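Local coordinates for Mll5499 protein (Mesorhizobium loti, PDB 3BDE), which is of unknown function but, as a homodimeric Dabb-family protein with a ferredoxin-like fold, belongs to the stress-responsive alpha/beta barrel domains, at residues E38-F41 and L42-K46; F78-Q81 and A82-T85. All blocks are in the same frame, centred on the assembly; numbering follows the deposited sequence. Where two conformers were deposited one is given.

How the interactions relate
Interaction 1 lies within helix 36-50, partly buried, with one side laid on the antiparallel sheet and the other facing solvent. Interaction 2 is a surface contact across the chain's centre, where strand 72-78 ends and helix 81-88 begins. Their centres lie about 24 Å apart and they do not touch; interaction 1 packs on strands 72-78 and 21-29, whereas interaction 2 starts from the end of 72-78 and touches 21-29. The chemistry follows the place: 38-46 relies on main-chain bonds, apolar side chains directed at the sheet and a D44 salt bridge to helix 91-104, while 78-85 starts a helix with a carboxylate cap, a glutamine–threonine bond and a displaced aromatic pair.

Interaction 1: E38-F41 and L42-K46; sequences EKRF and LVDAK. With EDO (1,2-ethanediol), chain G.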
# COMPACT_ATOMS: atom_id res chain seq x y z
N GLU A 38 -19.03 -6.66 9.81
CA GLU A 38 -17.99 -6.14 8.93
C GLU A 38 -18.22 -4.64 8.72
O GLU A 38 -17.30 -3.86 8.92
CB GLU A 38 -18.01 -6.85 7.59
CG GLU A 38 -16.94 -6.43 6.62
CD GLU A 38 -17.15 -7.09 5.30
OE1 GLU A 38 -18.01 -6.61 4.53
OE2 GLU A 38 -16.45 -8.07 5.02
N LYS A 39 -19.45 -4.28 8.32
CA LYS A 39 -19.86 -2.88 8.09
C LYS A 39 -19.55 -2.00 9.31
O LYS A 39 -18.96 -0.94 9.19
CB LYS A 39 -21.38 -2.81 7.82
CG LYS A 39 -21.95 -1.41 7.46
CD LYS A 39 -23.44 -1.24 7.81
CE LYS A 39 -23.70 -1.19 9.35
NZ LYS A 39 -22.85 -0.21 10.10
N ARG A 40 -19.96 -2.47 10.48
CA ARG A 40 -19.77 -1.75 11.74
C ARG A 40 -18.30 -1.52 12.09
O ARG A 40 -17.95 -0.42 12.56
CB ARG A 40 -20.52 -2.53 12.82
CG ARG A 40 -20.72 -1.89 14.15
CD ARG A 40 -22.08 -2.35 14.69
NE ARG A 40 -22.17 -3.81 14.65
CZ ARG A 40 -23.21 -4.56 14.26
NH1 ARG A 40 -24.35 -4.05 13.78
NH2 ARG A 40 -23.09 -5.89 14.31
N PHE A 41 -17.44 -2.52 11.85
CA PHE A 41 -16.00 -2.36 12.10
C PHE A 41 -15.45 -1.22 11.20
O PHE A 41 -14.76 -0.32 11.68
CB PHE A 41 -15.22 -3.66 11.82
CG PHE A 41 -13.74 -3.53 12.01
CD1 PHE A 41 -12.92 -3.12 10.94
CD2 PHE A 41 -13.16 -3.80 13.24
CE1 PHE A 41 -11.55 -2.96 11.10
CE2 PHE A 41 -11.78 -3.65 13.42
CZ PHE A 41 -10.97 -3.23 12.36
N LEU A 42 -15.79 -1.27 9.92
CA LEU A 42 -15.32 -0.27 8.94
C LEU A 42 -15.85 1.17 9.23
O LEU A 42 -15.08 2.16 9.26
CB LEU A 42 -15.72 -0.73 7.53
CG LEU A 42 -15.08 -2.04 7.05
CD1 LEU A 42 -15.71 -2.48 5.74
CD2 LEU A 42 -13.55 -1.91 6.94
N VAL A 43 -17.15 1.26 9.50
CA VAL A 43 -17.83 2.53 9.81
C VAL A 43 -17.24 3.14 11.09
O VAL A 43 -16.84 4.29 11.09
CB VAL A 43 -19.37 2.36 9.87
CG1 VAL A 43 -20.07 3.64 10.29
CG2 VAL A 43 -19.87 1.92 8.49
N ASP A 44 -17.10 2.32 12.14
CA ASP A 44 -16.55 2.80 13.43
C ASP A 44 -15.06 3.15 13.36
O ASP A 44 -14.65 4.15 13.94
CB ASP A 44 -16.81 1.81 14.55
CG ASP A 44 -18.32 1.57 14.80
OD1 ASP A 44 -19.17 2.35 14.33
OD2 ASP A 44 -18.66 0.56 15.44
N ALA A 45 -14.27 2.35 12.65
CA ALA A 45 -12.83 2.63 12.45
C ALA A 45 -12.62 3.99 11.79
O ALA A 45 -11.79 4.81 12.24
CB ALA A 45 -12.18 1.52 11.60
N LYS A 46 -13.39 4.24 10.73
CA LYS A 46 -13.34 5.54 10.04
C LYS A 46 -13.66 6.72 10.97
O LYS A 46 -12.89 7.69 11.03
CB LYS A 46 -14.31 5.56 8.86
CG LYS A 46 -14.15 6.78 7.97
CD LYS A 46 -15.04 6.65 6.77
CE LYS A 46 -14.92 7.84 5.83
NZ LYS A 46 -15.51 9.07 6.42
C1 EDO G . -25.25 -8.58 13.38
O1 EDO G . -26.08 -7.42 13.56
C2 EDO G . -26.03 -9.85 13.06
O2 EDO G . -27.22 -9.58 12.30
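The ring of F41 meets the backbone N of L42 obliquely, and its CD1 lies 4.2 Å from L42 CD2. The other flat group, the R40 guanidinium, has an ethanediol, probably from the crystallisation liquor, at its edge near the plane, where R40 NH2 donates a weak hydrogen bond to its O1. F41 and R40 both belong to the amphipathic helix 36-50, which packs against the sheet of the ferredoxin-like fold. Four successive i to i+4 bonds run through it, from L42 N to E38 O (3.2 Å) through V43 and D44 to A45 N on F41 O (2.9 Å). On the sheet side, F41, L42 and A45 all touch F74; W101 of helix 91-104 also borders F41, and L116 of the second subunit packs on L42. With CG beside its backbone N (chi1 -63°), L42 sits back over the preceding turn, CG 3.4 Å from E38 O, and CD1 lies 4.2 Å from E38 CG. One turn apart on the same flank, R40 and D44 lie side by side, guanidinium and carboxylate planes 39° apart, but the charges do not meet: R40 NE stays 5.7 Å from D44 OD2. The D44 carboxylate instead forms a salt bridge with R100, tying this helix to helix 91-104. Replacing D44 by an alanine would probably leave R100 without this anionic mate and weaken that link between the helices. The aliphatic part of R40 still touches the carboxylate, R40 CG lying 3.5 Å from D44 OD2.

Interaction 2: F78-Q81 and A82-T85; sequences FADQ and AAYT. With EDO (1,2-ethanediol), chain E.
F78, the last residue of strand 72-78, lays its ring beside that of Y84. The planes are near parallel, 19° apart, but slid so that the rings barely overlap; F78 CE2 reaches 3.5 Å from Y84 CD1, while the CA of Y84 makes a CH-pi contact over the F78 face, 3.9 Å from its centroid. F78 CB touches A83 CB. In D80, CG stands between the backbone N and the carbonyl carbon (chi1 56°), placing OD1 before the first turn of the helix, where it accepts from A83 N at 3.0 Å (164°); the D80 carbonyl O accepts a hydrogen bond from Y84 N. Q81 accepts T85 N on its own carbonyl, and a bend at chi2 brings its amide beside the Y84 ring, NE2 donating almost in the amide plane to T85 OG1 (3.0 Å). An ethanediol, probably from the crystallisation liquor, joins T85 OG1 through O1 (2.7 Å) and receives a weak bond from Q81 NE2; its C2 lies over the centre of the Y84 ring. Y84 OH is hydrogen-bonded to D112 OD2. D80 thus forms an aspartate N-cap, opening helix 81-88 two residues after strand 72-78 of the ferredoxin-like sheet.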
# COMPACT_ATOMS: atom_id res chain seq x y z
N PHE A 78 0.91 11.01 7.58
CA PHE A 78 1.37 11.82 8.72
C PHE A 78 2.47 12.75 8.20
O PHE A 78 3.24 12.38 7.29
CB PHE A 78 1.91 10.93 9.85
CG PHE A 78 0.88 10.03 10.42
CD1 PHE A 78 -0.07 10.53 11.30
CD2 PHE A 78 0.83 8.68 10.06
CE1 PHE A 78 -1.03 9.74 11.82
CE2 PHE A 78 -0.16 7.88 10.57
CZ PHE A 78 -1.09 8.41 11.45
N ALA A 79 2.50 13.97 8.73
CA ALA A 79 3.51 14.96 8.37
C ALA A 79 4.93 14.46 8.65
O ALA A 79 5.85 14.74 7.88
CB ALA A 79 3.28 16.29 9.11
N ASP A 80 5.10 13.71 9.74
CA ASP A 80 6.41 13.18 10.15
C ASP A 80 6.28 12.04 11.15
O ASP A 80 5.18 11.70 11.54
CB ASP A 80 7.30 14.31 10.71
CG ASP A 80 6.66 15.08 11.86
OD1 ASP A 80 5.67 14.63 12.44
OD2 ASP A 80 7.19 16.15 12.21
N GLN A 81 7.41 11.44 11.54
CA GLN A 81 7.35 10.33 12.50
C GLN A 81 6.73 10.75 13.84
O GLN A 81 6.03 9.95 14.45
CB GLN A 81 8.76 9.72 12.70
CG GLN A 81 8.81 8.56 13.69
CD GLN A 81 8.00 7.36 13.25
OE1 GLN A 81 8.29 6.76 12.22
NE2 GLN A 81 7.00 6.97 14.05
N ALA A 82 6.99 12.00 14.31
CA ALA A 82 6.40 12.50 15.57
C ALA A 82 4.87 12.39 15.53
O ALA A 82 4.29 11.86 16.44
CB ALA A 82 6.80 13.93 15.87
N ALA A 83 4.25 12.86 14.44
CA ALA A 83 2.79 12.77 14.27
C ALA A 83 2.31 11.33 14.26
O ALA A 83 1.24 11.02 14.79
CB ALA A 83 2.32 13.50 13.01
N TYR A 84 3.09 10.44 13.64
CA TYR A 84 2.75 9.01 13.55
C TYR A 84 2.75 8.40 14.95
O TYR A 84 1.80 7.75 15.36
CB TYR A 84 3.70 8.34 12.54
CG TYR A 84 3.52 6.86 12.25
CD1 TYR A 84 2.28 6.21 12.45
CD2 TYR A 84 4.56 6.12 11.68
CE1 TYR A 84 2.10 4.86 12.16
CE2 TYR A 84 4.39 4.72 11.39
CZ TYR A 84 3.14 4.12 11.62
OH TYR A 84 2.91 2.80 11.37
N THR A 85 3.81 8.64 15.71
CA THR A 85 3.92 8.14 17.08
C THR A 85 2.79 8.68 17.98
O THR A 85 2.26 7.95 18.79
CB THR A 85 5.33 8.44 17.62
OG1 THR A 85 6.28 7.68 16.86
CG2 THR A 85 5.46 8.08 19.10
C1 EDO E . 4.60 4.39 16.32
O1 EDO E . 5.74 5.05 16.87
C2 EDO E . 4.65 4.48 14.81
O2 EDO E . 5.92 3.96 14.34